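Local coordinates for Lmo2445 protein (Listeria monocytogenes EGD-e, PDB 5HZL), which is of unknown function but is a secreted, calcium-binding, internalin-like protein with a leucine-rich-repeat region, at residues Ala205-Thr210 with Val220-Ile225; Ile183-Asp188 with His198-Gln203; Glu22-Glu27 with Glu75-Ala80; Pro139-Met144 with Val148-Glu153. One frame throughout, in Å; residues are numbered along the deposited sequence.

In the fold
The four contacts follow the chain from its N-terminal cap, through the leucine-rich repeats, to the C-terminal domain. Contact 3 joins the cap to the start of the repeats; its centre lies about 45 Å from that of contact 1. Contact 4 packs the interior of a middle repeat, its centre about 15 Å from that of contact 2, which reaches the same parallel sheet. Contacts 1 and 2 touch, with a probable hydrogen bond of 2.9 Å from Phe-224 N to Ile-183 O. Contacts 2, 3 and 4 each supply a calcium-binding glutamate, while the Tyr-207 side chain of contact 1 is about 4 Å from a bound polyether whose pocket includes Ala-205 and Thr-206.

Contact 1: residues Ala205-Thr210 with Val220-Ile225; sequences ATYPPT and VFVPFI
Tyr-207 carries its hydroxyl across to the backbone of Phe-221, and OH donates to Phe-221 O over 2.7 Å. The hydroxyl comes in at 147° to the C=O bond, tilted 17° from the carbonyl plane; the oxygen lies at the edge of the phenol ring. A tyrosine suits the place because its long flat ring bridges two backbones whose closest CA atoms, those of Tyr-207 and Val-220, are 9.1 Å apart, and still ends in a donor. The ring sets out from beside its own backbone N (chi1 -77°), with CG anti to the carbonyl carbon. Val-222 completes the tight part: its CG2 branch comes within 3.8 Å of Tyr-207 OH, giving the polar end a buried, branched aliphatic neighbour. Within its own segment, Pro-223 CD lies 3.6 Å above the centre of the Phe-221 ring, covering one face. The remainder is looser. Pro-208, Pro-209 and Thr-210 are solvent-exposed and do not touch 220-225, and Tyr-207 alone carries that side of the contact. Ala-205 and Thr-206 line the pocket of a bound polyether, probably from the crystallisation liquor. Within the C-terminal domain, Tyr-207 also meets Phe-294 of strand 290-298, to which strand 203-212 is paired, and the same phenylalanine packs on Val-220 and Val-222, just ahead of helix 223-227.

Contact 2: residues Ile183-Asp188 with His198-Gln203; sequences ISIPED and HSFANQ. With CA (calcium ion), chain D.
Three consecutive residues, Ser-184, Ile-185 and Pro-186, close round the outer end of the Phe-200 ring. Ser-184 O lies at the ring edge, near its plane and 3.3 Å from Phe-200 CZ, where the slightly positive ring hydrogens suit a carbonyl oxygen. Ile-185 CG1 approaches Phe-200 CE2 to 3.8 Å, and Pro-186 CD comes within 3.6 Å of Phe-200 CE1, both obliquely. A large aromatic is apt here, since its rim can reach apolar carbons and a backbone oxygen together. Phe-200 reaches them with CG anti to its backbone N (chi1 -164°).

In the next shell, Gln-203 NE2 lies 3.7 Å above the centre of the Phe-200 ring plane and donates to Phe-200 O over 3.1 Å, nearly straight at 169°, from above the carbonyl plane. The amide bonds further, NE2 to Leu-177 O just after strand 174-176 and OE1 to Leu-182 N of strand 181-182, tying the Phe-200 turn to both. Ser-184 turns its hydroxyl the other way, to Ile-161 O. Pro-186, centre of an inverse gamma turn, takes the N-cap position of helix 187-191, in whose first turn Glu-187 OE2 binds calcium at 2.6 Å, together with Glu-163.

Phe-200 follows strand 197-199, the last of the parallel repeat sheet, and Phe-224 of helix 223-227 packs on both Ile-185 and Phe-200, joining repeats to C-terminal domain.

Contact 3: residues Glu22-Glu27 with Glu75-Ala80; sequences EAFPVE and EVFTNA. With CA (calcium ion), chain B.
Phe-24 pushes the end of its ring between the stem of Glu-75 and the ring of Phe-77. Its CZ atom lies 3.4 Å from Glu-75 CG and 3.5 Å from Phe-77 CZ. The two phenylalanines come from opposite directions, their planes near parallel at 24° but slid so far apart, 5.6 Å between centroids, that the rings barely overlap and meet at their margins, around the two CZ atoms. Phe-24 has CG beside its backbone N and anti to the carbonyl carbon (chi1 -47°), which swings the ring in from a CB that does not itself point at the partner.

In Glu-75 a bend at chi2 (-60°) lays the methylene groups against Phe-24 and turns the carboxylate toward the helix end, where OE2 is 3.7 Å from Ala-23 CB; the carboxylate stands almost perpendicular to the Phe-24 ring. Mainly this aliphatic stem meets Phe-24. A small alanine fits at position 23 because its methyl lies over one face of the Phe-24 ring, offset toward the rim, and meets Glu-75 OE2.

Glu-27, with an extended side chain, faces elsewhere: its OE2 binds calcium at 2.6 Å, alongside Glu-31. The contact joins helix 20-23 of the internalin-type N-terminal cap to the loop between helix 66-70 and strand 82-84, while Leu-51 of helix 48-51 touches both Glu-75 and Phe-77, and Ile-57 of strand 56-58 packs on Phe-77.

Contact 4: residues Pro139-Met144 with Val148-Glu153; sequences PKFVGM and VSINME. With CA (calcium ion), chain E.
Phe-141 helps fill the interior of a leucine-rich-repeat coil, its ring reaching from the loop 139-144 toward Ile-150 and Met-152 on the strand side, with Trp-166 a further neighbour. The CD1 methyl of Ile-150 is the bump on one face: it makes a CH-pi contact 4.0 Å from the Phe-141 ring centroid and 20° off the normal. Pro-139 CB takes the opposite face, 4.1 Å above the plane, wedging the ring between aliphatic groups. Met-152, here selenomethionine, meets the edge. Its chain bends at chi3 (-56°): CE lies in the ring plane 3.9 Å from Phe-141 CZ, and SE, 5.4 Å from the Phe-141 centroid at its edge, makes the Met-aromatic contact, while also lying 3.7 Å from Pro-139 CG. The long, flexible, unbranched chain bends into the notch between Pro-139 and the Phe-141 edge.

Phe-141 to Met-144 form a type II turn, with Gly-143 where a side chain would crowd the preceding carbonyl. Strand 149-151 runs between strands 126-128 and 174-176 of the parallel sheet. It ends in an Asx turn, Glu-153 N donating to Asn-151 OD1, and Glu-153 holds a calcium ion through OE1 at 2.8 Å and OE2 at 2.7 Å.

Contact 1: residues Ala205-Thr210 with Val220-Ile225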
loop_
_atom_site.group_PDB
_atom_site.type_symbol
_atom_site.label_atom_id
_atom_site.label_comp_id
_atom_site.label_asym_id
_atom_site.label_seq_id
_atom_site.Cartn_x
_atom_site.Cartn_y
_atom_site.Cartn_z
ATOM N N ALA A 205 -5.026 -6.922 -12.427
ATOM C CA ALA A 205 -4.505 -8.112 -11.773
ATOM C C ALA A 205 -4.483 -9.327 -12.652
ATOM O O ALA A 205 -5.393 -9.550 -13.432
ATOM C CB ALA A 205 -5.321 -8.412 -10.521
ATOM N N THR A 206 -3.424 -10.107 -12.510
ATOM C CA THR A 206 -3.268 -11.352 -13.242
ATOM C C THR A 206 -3.488 -12.452 -12.212
ATOM O O THR A 206 -2.704 -12.602 -11.271
ATOM C CB THR A 206 -1.869 -11.440 -13.863
ATOM O OG1 THR A 206 -1.630 -10.241 -14.608
ATOM C CG2 THR A 206 -1.737 -12.667 -14.769
ATOM N N TYR A 207 -4.574 -13.198 -12.374
ATOM C CA TYR A 207 -4.917 -14.291 -11.443
ATOM C C TYR A 207 -3.992 -15.494 -11.570
ATOM O O TYR A 207 -3.275 -15.634 -12.555
ATOM C CB TYR A 207 -6.385 -14.730 -11.621
ATOM C CG TYR A 207 -7.425 -13.791 -11.008
ATOM C CD1 TYR A 207 -7.549 -12.473 -11.437
ATOM C CD2 TYR A 207 -8.318 -14.244 -10.029
ATOM C CE1 TYR A 207 -8.510 -11.623 -10.891
ATOM C CE2 TYR A 207 -9.282 -13.404 -9.479
ATOM C CZ TYR A 207 -9.375 -12.095 -9.912
ATOM O OH TYR A 207 -10.315 -11.243 -9.392
ATOM N N PRO A 208 -3.965 -16.349 -10.539
ATOM C CA PRO A 208 -3.111 -17.533 -10.683
ATOM C C PRO A 208 -3.566 -18.372 -11.885
ATOM O O PRO A 208 -4.740 -18.351 -12.213
ATOM C CB PRO A 208 -3.321 -18.273 -9.353
ATOM C CG PRO A 208 -3.651 -17.192 -8.375
ATOM C CD PRO A 208 -4.412 -16.149 -9.142
ATOM N N PRO A 209 -2.651 -19.098 -12.542
ATOM C CA PRO A 209 -3.077 -19.888 -13.705
ATOM C C PRO A 209 -3.883 -21.112 -13.291
ATOM O O PRO A 209 -3.710 -21.598 -12.179
ATOM C CB PRO A 209 -1.751 -20.297 -14.354
ATOM C CG PRO A 209 -0.770 -20.318 -13.241
ATOM C CD PRO A 209 -1.238 -19.343 -12.193
ATOM N N THR A 210 -4.758 -21.591 -14.169
ATOM C CA THR A 210 -5.576 -22.778 -13.888
ATOM C C THR A 210 -5.769 -23.605 -15.161
ATOM O O THR A 210 -5.420 -23.166 -16.249
ATOM C CB THR A 210 -6.933 -22.400 -13.263
ATOM O OG1 THR A 210 -7.599 -23.581 -12.783
ATOM C CG2 THR A 210 -7.827 -21.646 -14.260
ATOM N N VAL A 220 -14.761 -17.256 -12.812
ATOM C CA VAL A 220 -13.777 -16.489 -12.025
ATOM C C VAL A 220 -14.407 -15.619 -10.926
ATOM O O VAL A 220 -15.551 -15.185 -11.069
ATOM C CB VAL A 220 -12.938 -15.602 -12.966
ATOM C CG1 VAL A 220 -12.157 -16.478 -13.933
ATOM C CG2 VAL A 220 -13.809 -14.619 -13.750
ATOM N N PHE A 221 -13.644 -15.357 -9.854
ATOM C CA PHE A 221 -14.086 -14.547 -8.683
ATOM C C PHE A 221 -13.623 -13.111 -8.857
ATOM O O PHE A 221 -12.432 -12.833 -8.676
ATOM C CB PHE A 221 -13.517 -15.156 -7.388
ATOM C CG PHE A 221 -13.832 -14.379 -6.141
ATOM C CD1 PHE A 221 -15.112 -14.371 -5.612
ATOM C CD2 PHE A 221 -12.829 -13.692 -5.456
ATOM C CE1 PHE A 221 -15.401 -13.670 -4.451
ATOM C CE2 PHE A 221 -13.113 -12.991 -4.293
ATOM C CZ PHE A 221 -14.400 -12.979 -3.792
ATOM N N VAL A 222 -14.551 -12.206 -9.204
ATOM C CA VAL A 222 -14.208 -10.802 -9.443
ATOM C C VAL A 222 -15.246 -9.860 -8.828
ATOM O O VAL A 222 -16.122 -9.338 -9.535
ATOM C CB VAL A 222 -14.103 -10.506 -10.964
ATOM C CG1 VAL A 222 -13.408 -9.153 -11.185
ATOM C CG2 VAL A 222 -13.325 -11.596 -11.698
ATOM N N PRO A 223 -15.151 -9.620 -7.508
ATOM C CA PRO A 223 -16.104 -8.743 -6.830
ATOM C C PRO A 223 -16.232 -7.336 -7.389
ATOM O O PRO A 223 -17.315 -6.760 -7.323
ATOM C CB PRO A 223 -15.575 -8.695 -5.402
ATOM C CG PRO A 223 -14.925 -10.002 -5.225
ATOM C CD PRO A 223 -14.272 -10.297 -6.540
ATOM N N PHE A 224 -15.141 -6.804 -7.932
ATOM C CA PHE A 224 -15.128 -5.454 -8.493
ATOM C C PHE A 224 -16.222 -5.237 -9.542
ATOM O O PHE A 224 -16.869 -4.188 -9.556
ATOM C CB PHE A 224 -13.746 -5.143 -9.099
ATOM C CG PHE A 224 -13.648 -3.766 -9.704
ATOM C CD1 PHE A 224 -13.975 -3.556 -11.037
ATOM C CD2 PHE A 224 -13.241 -2.676 -8.937
ATOM C CE1 PHE A 224 -13.900 -2.293 -11.592
ATOM C CE2 PHE A 224 -13.162 -1.411 -9.492
ATOM C CZ PHE A 224 -13.494 -1.219 -10.819
ATOM N N ILE A 225 -16.416 -6.227 -10.414
ATOM C CA ILE A 225 -17.427 -6.150 -11.475
ATOM C C ILE A 225 -18.817 -5.802 -10.937
ATOM O O ILE A 225 -19.518 -4.953 -11.487
ATOM C CB ILE A 225 -17.500 -7.475 -12.279
ATOM C CG1 ILE A 225 -16.206 -7.674 -13.074
ATOM C CG2 ILE A 225 -18.671 -7.466 -13.260
ATOM C CD1 ILE A 225 -16.109 -9.010 -13.782
#

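Contact 2: residues Ile183-Asp188 with His198-Gln203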
loop_
_atom_site.group_PDB
_atom_site.type_symbol
_atom_site.label_atom_id
_atom_site.label_comp_id
_atom_site.label_asym_id
_atom_site.label_seq_id
_atom_site.Cartn_x
_atom_site.Cartn_y
_atom_site.Cartn_z
ATOM N N ILE A 183 -9.081 -6.472 -6.451
ATOM C CA ILE A 183 -10.194 -7.105 -7.168
ATOM C C ILE A 183 -11.512 -6.813 -6.469
ATOM O O ILE A 183 -12.544 -7.408 -6.770
ATOM C CB ILE A 183 -10.017 -8.641 -7.247
ATOM C CG1 ILE A 183 -10.156 -9.309 -5.864
ATOM C CG2 ILE A 183 -8.674 -8.961 -7.881
ATOM C CD1 ILE A 183 -10.187 -10.814 -5.895
ATOM N N SER A 184 -11.464 -5.865 -5.555
ATOM C CA SER A 184 -12.592 -5.525 -4.740
ATOM C C SER A 184 -12.520 -4.045 -4.406
ATOM O O SER A 184 -11.463 -3.429 -4.555
ATOM C CB SER A 184 -12.454 -6.373 -3.480
ATOM O OG SER A 184 -13.395 -6.045 -2.483
ATOM N N ILE A 185 -13.636 -3.489 -3.944
ATOM C CA ILE A 185 -13.712 -2.092 -3.584
ATOM C C ILE A 185 -14.011 -1.913 -2.090
ATOM O O ILE A 185 -14.859 -2.631 -1.539
ATOM C CB ILE A 185 -14.848 -1.386 -4.372
ATOM C CG1 ILE A 185 -14.634 -1.528 -5.883
ATOM C CG2 ILE A 185 -14.966 0.100 -3.999
ATOM C CD1 ILE A 185 -15.699 -0.847 -6.732
ATOM N N PRO A 186 -13.310 -0.964 -1.422
ATOM C CA PRO A 186 -13.633 -0.656 -0.026
ATOM C C PRO A 186 -14.884 0.242 -0.074
ATOM O O PRO A 186 -14.787 1.461 0.006
ATOM C CB PRO A 186 -12.400 0.095 0.466
ATOM C CG PRO A 186 -11.812 0.700 -0.751
ATOM C CD PRO A 186 -12.131 -0.213 -1.889
ATOM N N GLU A 187 -16.047 -0.383 -0.222
ATOM C CA GLU A 187 -17.309 0.348 -0.348
ATOM C C GLU A 187 -17.698 1.320 0.747
ATOM O O GLU A 187 -18.008 2.470 0.454
ATOM C CB GLU A 187 -18.483 -0.609 -0.565
ATOM C CG GLU A 187 -18.450 -1.312 -1.904
ATOM C CD GLU A 187 -19.725 -2.070 -2.192
ATOM O OE1 GLU A 187 -20.029 -2.236 -3.390
ATOM O OE2 GLU A 187 -20.438 -2.476 -1.235
ATOM N N ASP A 188 -17.700 0.860 1.994
ATOM C CA ASP A 188 -18.116 1.715 3.108
ATOM C C ASP A 188 -17.500 3.108 3.109
ATOM O O ASP A 188 -18.232 4.103 3.138
ATOM C CB ASP A 188 -17.848 1.058 4.470
ATOM C CG ASP A 188 -18.703 -0.176 4.727
ATOM O OD1 ASP A 188 -19.284 -0.754 3.790
ATOM O OD2 ASP A 188 -18.781 -0.568 5.909
ATOM N N HIS A 198 -10.583 11.437 -3.439
ATOM C CA HIS A 198 -10.499 9.984 -3.531
ATOM C C HIS A 198 -10.197 9.527 -4.961
ATOM O O HIS A 198 -10.578 10.167 -5.943
ATOM C CB HIS A 198 -11.812 9.339 -3.054
ATOM C CG HIS A 198 -12.996 9.688 -3.905
ATOM N ND1 HIS A 198 -13.756 10.826 -3.701
ATOM C CD2 HIS A 198 -13.538 9.060 -4.976
ATOM C CE1 HIS A 198 -14.716 10.879 -4.607
ATOM N NE2 HIS A 198 -14.604 9.821 -5.392
ATOM N N SER A 199 -9.532 8.394 -5.069
ATOM C CA SER A 199 -9.191 7.852 -6.356
ATOM C C SER A 199 -9.082 6.346 -6.259
ATOM O O SER A 199 -8.487 5.825 -5.316
ATOM C CB SER A 199 -7.874 8.448 -6.825
ATOM O OG SER A 199 -7.549 7.933 -8.102
ATOM N N PHE A 200 -9.661 5.647 -7.227
ATOM C CA PHE A 200 -9.598 4.199 -7.230
ATOM C C PHE A 200 -9.366 3.671 -8.643
ATOM O O PHE A 200 -9.435 2.478 -8.879
ATOM C CB PHE A 200 -10.878 3.639 -6.622
ATOM C CG PHE A 200 -10.765 2.212 -6.231
ATOM C CD1 PHE A 200 -10.099 1.872 -5.057
ATOM C CD2 PHE A 200 -11.300 1.200 -7.012
ATOM C CE1 PHE A 200 -9.964 0.549 -4.668
ATOM C CE2 PHE A 200 -11.163 -0.124 -6.633
ATOM C CZ PHE A 200 -10.501 -0.449 -5.460
ATOM N N ALA A 201 -9.024 4.559 -9.571
ATOM C CA ALA A 201 -8.823 4.186 -10.971
ATOM C C ALA A 201 -7.738 3.145 -11.246
ATOM O O ALA A 201 -6.872 2.917 -10.441
ATOM C CB ALA A 201 -8.541 5.443 -11.782
ATOM N N ASN A 202 -7.839 2.493 -12.396
ATOM C CA ASN A 202 -6.866 1.513 -12.862
ATOM C C ASN A 202 -6.444 0.404 -11.900
ATOM O O ASN A 202 -5.341 0.416 -11.389
ATOM C CB ASN A 202 -5.625 2.284 -13.373
ATOM C CG ASN A 202 -4.568 1.394 -14.037
ATOM O OD1 ASN A 202 -3.377 1.487 -13.716
ATOM N ND2 ASN A 202 -4.990 0.533 -14.942
ATOM N N GLN A 203 -7.325 -0.547 -11.642
ATOM C CA GLN A 203 -6.981 -1.700 -10.802
ATOM C C GLN A 203 -6.733 -2.811 -11.804
ATOM O O GLN A 203 -7.582 -3.060 -12.660
ATOM C CB GLN A 203 -8.096 -2.068 -9.848
ATOM C CG GLN A 203 -8.460 -0.957 -8.880
ATOM C CD GLN A 203 -7.336 -0.564 -7.931
ATOM O OE1 GLN A 203 -6.473 -1.382 -7.551
ATOM N NE2 GLN A 203 -7.363 0.699 -7.510
HETATM CA CA CA D . -22.063 -4.450 -1.348
#

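Contact 3: residues Glu22-Glu27 with Glu75-Ala80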
loop_
_atom_site.group_PDB
_atom_site.type_symbol
_atom_site.label_atom_id
_atom_site.label_comp_id
_atom_site.label_asym_id
_atom_site.label_seq_id
_atom_site.Cartn_x
_atom_site.Cartn_y
_atom_site.Cartn_z
ATOM N N GLU A 22 27.424 4.817 18.725
ATOM C CA GLU A 22 27.010 3.848 19.750
ATOM C C GLU A 22 25.492 3.855 19.859
ATOM O O GLU A 22 24.877 2.818 20.056
ATOM C CB GLU A 22 27.647 4.096 21.110
ATOM C CG GLU A 22 29.154 3.851 21.150
ATOM C CD GLU A 22 29.717 3.831 22.573
ATOM O OE1 GLU A 22 28.949 4.077 23.548
ATOM O OE2 GLU A 22 30.933 3.555 22.712
ATOM N N ALA A 23 24.895 5.031 19.717
ATOM C CA ALA A 23 23.438 5.151 19.788
ATOM C C ALA A 23 22.758 4.522 18.565
ATOM O O ALA A 23 21.754 3.817 18.693
ATOM C CB ALA A 23 23.024 6.618 19.920
ATOM N N PHE A 24 23.318 4.781 17.386
ATOM C CA PHE A 24 22.744 4.278 16.144
ATOM C C PHE A 24 23.858 3.633 15.322
ATOM O O PHE A 24 24.473 4.301 14.514
ATOM C CB PHE A 24 22.093 5.441 15.392
ATOM C CG PHE A 24 21.210 6.313 16.258
ATOM C CD1 PHE A 24 19.944 5.893 16.641
ATOM C CD2 PHE A 24 21.647 7.567 16.678
ATOM C CE1 PHE A 24 19.133 6.693 17.432
ATOM C CE2 PHE A 24 20.834 8.383 17.464
ATOM C CZ PHE A 24 19.572 7.943 17.839
ATOM N N PRO A 25 24.126 2.328 15.535
ATOM C CA PRO A 25 25.216 1.646 14.838
ATOM C C PRO A 25 24.984 1.159 13.394
ATOM O O PRO A 25 25.195 -0.010 13.084
ATOM C CB PRO A 25 25.581 0.500 15.806
ATOM C CG PRO A 25 24.347 0.226 16.547
ATOM C CD PRO A 25 23.571 1.499 16.620
ATOM N N VAL A 26 24.576 2.075 12.527
ATOM C CA VAL A 26 24.366 1.825 11.115
ATOM C C VAL A 26 25.000 3.058 10.489
ATOM O O VAL A 26 24.498 4.174 10.699
ATOM C CB VAL A 26 22.874 1.728 10.746
ATOM C CG1 VAL A 26 22.693 1.644 9.238
ATOM C CG2 VAL A 26 22.222 0.537 11.427
ATOM N N GLU A 27 26.097 2.859 9.750
ATOM C CA GLU A 27 26.850 3.959 9.105
ATOM C C GLU A 27 25.978 5.109 8.556
ATOM O O GLU A 27 26.061 6.253 9.036
ATOM C CB GLU A 27 27.759 3.411 7.988
ATOM C CG GLU A 27 28.597 4.473 7.274
ATOM C CD GLU A 27 29.467 3.917 6.151
ATOM O OE1 GLU A 27 29.574 2.674 5.980
ATOM O OE2 GLU A 27 30.055 4.754 5.433
ATOM N N GLU A 75 16.648 5.320 20.784
ATOM C CA GLU A 75 16.463 6.602 21.450
ATOM C C GLU A 75 15.051 7.122 21.208
ATOM O O GLU A 75 14.233 6.469 20.565
ATOM C CB GLU A 75 17.491 7.630 20.948
ATOM C CG GLU A 75 18.958 7.234 21.085
ATOM C CD GLU A 75 19.405 6.967 22.515
ATOM O OE1 GLU A 75 18.709 7.345 23.496
ATOM O OE2 GLU A 75 20.484 6.370 22.648
ATOM N N VAL A 76 14.779 8.300 21.747
ATOM C CA VAL A 76 13.496 8.960 21.611
ATOM C C VAL A 76 13.734 10.371 21.068
ATOM O O VAL A 76 14.397 11.180 21.724
ATOM C CB VAL A 76 12.781 9.061 22.983
ATOM C CG1 VAL A 76 11.488 9.863 22.865
ATOM C CG2 VAL A 76 12.517 7.674 23.555
ATOM N N PHE A 77 13.203 10.652 19.874
ATOM C CA PHE A 77 13.309 11.968 19.251
ATOM C C PHE A 77 11.992 12.616 19.642
ATOM O O PHE A 77 11.069 12.669 18.849
ATOM C CB PHE A 77 13.433 11.831 17.742
ATOM C CG PHE A 77 14.637 11.055 17.287
ATOM C CD1 PHE A 77 14.613 9.662 17.255
ATOM C CD2 PHE A 77 15.787 11.717 16.839
ATOM C CE1 PHE A 77 15.726 8.944 16.817
ATOM C CE2 PHE A 77 16.899 11.006 16.400
ATOM C CZ PHE A 77 16.870 9.618 16.389
ATOM N N THR A 78 11.912 13.101 20.883
ATOM C CA THR A 78 10.672 13.687 21.443
ATOM C C THR A 78 9.916 14.697 20.585
ATOM O O THR A 78 8.717 14.792 20.732
ATOM C CB THR A 78 10.890 14.400 22.806
ATOM O OG1 THR A 78 11.730 15.528 22.602
ATOM C CG2 THR A 78 11.520 13.494 23.884
ATOM N N ASN A 79 10.595 15.433 19.703
ATOM C CA ASN A 79 9.935 16.470 18.860
ATOM C C ASN A 79 9.943 16.281 17.347
ATOM O O ASN A 79 9.555 17.186 16.610
ATOM C CB ASN A 79 10.606 17.806 19.138
ATOM C CG ASN A 79 10.536 18.184 20.574
ATOM O OD1 ASN A 79 9.517 18.012 21.230
ATOM N ND2 ASN A 79 11.622 18.716 21.072
ATOM N N ALA A 80 10.391 15.126 16.885
ATOM C CA ALA A 80 10.433 14.873 15.470
ATOM C C ALA A 80 8.999 14.648 14.993
ATOM O O ALA A 80 8.349 13.698 15.415
ATOM C CB ALA A 80 11.302 13.658 15.181
HETATM CA CA CA B . 29.638 7.113 4.465
#

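Contact 4: residues Pro139-Met144 with Val148-Glu153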
loop_
_atom_site.group_PDB
_atom_site.type_symbol
_atom_site.label_atom_id
_atom_site.label_comp_id
_atom_site.label_asym_id
_atom_site.label_seq_id
_atom_site.Cartn_x
_atom_site.Cartn_y
_atom_site.Cartn_z
ATOM N N PRO A 139 -2.482 -2.671 4.706
ATOM C CA PRO A 139 -2.460 -2.168 6.072
ATOM C C PRO A 139 -3.817 -1.616 6.533
ATOM O O PRO A 139 -4.544 -1.029 5.740
ATOM C CB PRO A 139 -1.411 -1.052 6.010
ATOM C CG PRO A 139 -1.476 -0.540 4.621
ATOM C CD PRO A 139 -1.820 -1.730 3.771
ATOM N N LYS A 140 -4.129 -1.813 7.816
ATOM C CA LYS A 140 -5.371 -1.334 8.446
ATOM C C LYS A 140 -5.191 -0.033 9.246
ATOM O O LYS A 140 -6.172 0.598 9.631
ATOM C CB LYS A 140 -5.956 -2.421 9.359
ATOM C CG LYS A 140 -6.452 -3.663 8.629
ATOM C CD LYS A 140 -6.880 -4.783 9.592
ATOM C CE LYS A 140 -8.090 -4.482 10.487
ATOM N NZ LYS A 140 -9.335 -4.240 9.695
ATOM N N PHE A 141 -3.946 0.349 9.502
ATOM C CA PHE A 141 -3.614 1.572 10.251
ATOM C C PHE A 141 -4.145 1.592 11.695
ATOM O O PHE A 141 -4.654 2.619 12.162
ATOM C CB PHE A 141 -4.049 2.824 9.476
ATOM C CG PHE A 141 -3.530 2.861 8.077
ATOM C CD1 PHE A 141 -2.230 3.285 7.814
ATOM C CD2 PHE A 141 -4.328 2.456 7.019
ATOM C CE1 PHE A 141 -1.736 3.309 6.522
ATOM C CE2 PHE A 141 -3.844 2.478 5.721
ATOM C CZ PHE A 141 -2.544 2.907 5.471
ATOM N N VAL A 142 -4.049 0.461 12.399
ATOM C CA VAL A 142 -4.492 0.404 13.797
ATOM C C VAL A 142 -3.405 1.137 14.586
ATOM O O VAL A 142 -2.213 0.863 14.420
ATOM C CB VAL A 142 -4.752 -1.032 14.337
ATOM C CG1 VAL A 142 -5.110 -0.999 15.821
ATOM C CG2 VAL A 142 -5.865 -1.718 13.545
ATOM N N GLY A 143 -3.847 2.072 15.426
ATOM C CA GLY A 143 -2.970 2.932 16.219
ATOM C C GLY A 143 -2.826 4.328 15.599
ATOM O O GLY A 143 -2.306 5.234 16.248
HETATM N N MSE A 144 -3.311 4.502 14.360
HETATM C CA MSE A 144 -3.235 5.767 13.613
HETATM C C MSE A 144 -4.621 6.310 13.324
HETATM O O MSE A 144 -4.902 6.808 12.236
HETATM C CB MSE A 144 -2.462 5.427 12.334
HETATM C CG MSE A 144 -1.001 5.137 12.666
HETATM SE SE MSE A 144 -0.040 4.312 11.164
HETATM C CE MSE A 144 -0.143 2.416 11.676
ATOM N N VAL A 148 -5.580 11.899 8.446
ATOM C CA VAL A 148 -6.401 12.779 7.619
ATOM C C VAL A 148 -6.244 12.417 6.149
ATOM O O VAL A 148 -7.219 12.458 5.406
ATOM C CB VAL A 148 -6.050 14.271 7.838
ATOM C CG1 VAL A 148 -6.829 15.177 6.876
ATOM C CG2 VAL A 148 -6.318 14.644 9.289
ATOM N N SER A 149 -5.032 12.072 5.731
ATOM C CA SER A 149 -4.797 11.709 4.335
ATOM C C SER A 149 -3.792 10.576 4.175
ATOM O O SER A 149 -2.718 10.598 4.762
ATOM C CB SER A 149 -4.332 12.916 3.527
ATOM O OG SER A 149 -3.105 13.374 4.010
ATOM N N ILE A 150 -4.186 9.610 3.347
ATOM C CA ILE A 150 -3.432 8.414 3.011
ATOM C C ILE A 150 -3.228 8.326 1.509
ATOM O O ILE A 150 -4.181 8.402 0.735
ATOM C CB ILE A 150 -4.221 7.160 3.425
ATOM C CG1 ILE A 150 -4.339 7.105 4.957
ATOM C CG2 ILE A 150 -3.565 5.888 2.887
ATOM C CD1 ILE A 150 -5.220 5.981 5.462
ATOM N N ASN A 151 -1.981 8.145 1.102
ATOM C CA ASN A 151 -1.668 7.997 -0.302
ATOM C C ASN A 151 -0.984 6.648 -0.495
ATOM O O ASN A 151 0.084 6.419 0.077
ATOM C CB ASN A 151 -0.792 9.152 -0.758
ATOM C CG ASN A 151 -0.453 9.105 -2.235
ATOM O OD1 ASN A 151 -0.868 8.232 -2.980
ATOM N ND2 ASN A 151 0.321 10.060 -2.655
HETATM N N MSE A 152 -1.627 5.768 -1.274
HETATM C CA MSE A 152 -1.093 4.437 -1.598
HETATM C C MSE A 152 -1.241 4.208 -3.089
HETATM O O MSE A 152 -1.559 3.111 -3.559
HETATM C CB MSE A 152 -1.725 3.357 -0.723
HETATM C CG MSE A 152 -0.976 3.248 0.598
HETATM SE SE MSE A 152 -1.668 1.769 1.711
HETATM C CE MSE A 152 -3.566 2.287 1.802
ATOM N N GLU A 153 -0.971 5.259 -3.853
ATOM C CA GLU A 153 -1.042 5.176 -5.298
ATOM C C GLU A 153 0.059 4.297 -5.824
ATOM O O GLU A 153 1.203 4.441 -5.421
ATOM C CB GLU A 153 -0.858 6.561 -5.931
ATOM C CG GLU A 153 -0.918 6.589 -7.464
ATOM C CD GLU A 153 -0.780 7.980 -8.042
ATOM O OE1 GLU A 153 -0.317 8.872 -7.336
ATOM O OE2 GLU A 153 -1.114 8.212 -9.211
HETATM CA CA CA E . -0.771 10.922 -9.158
#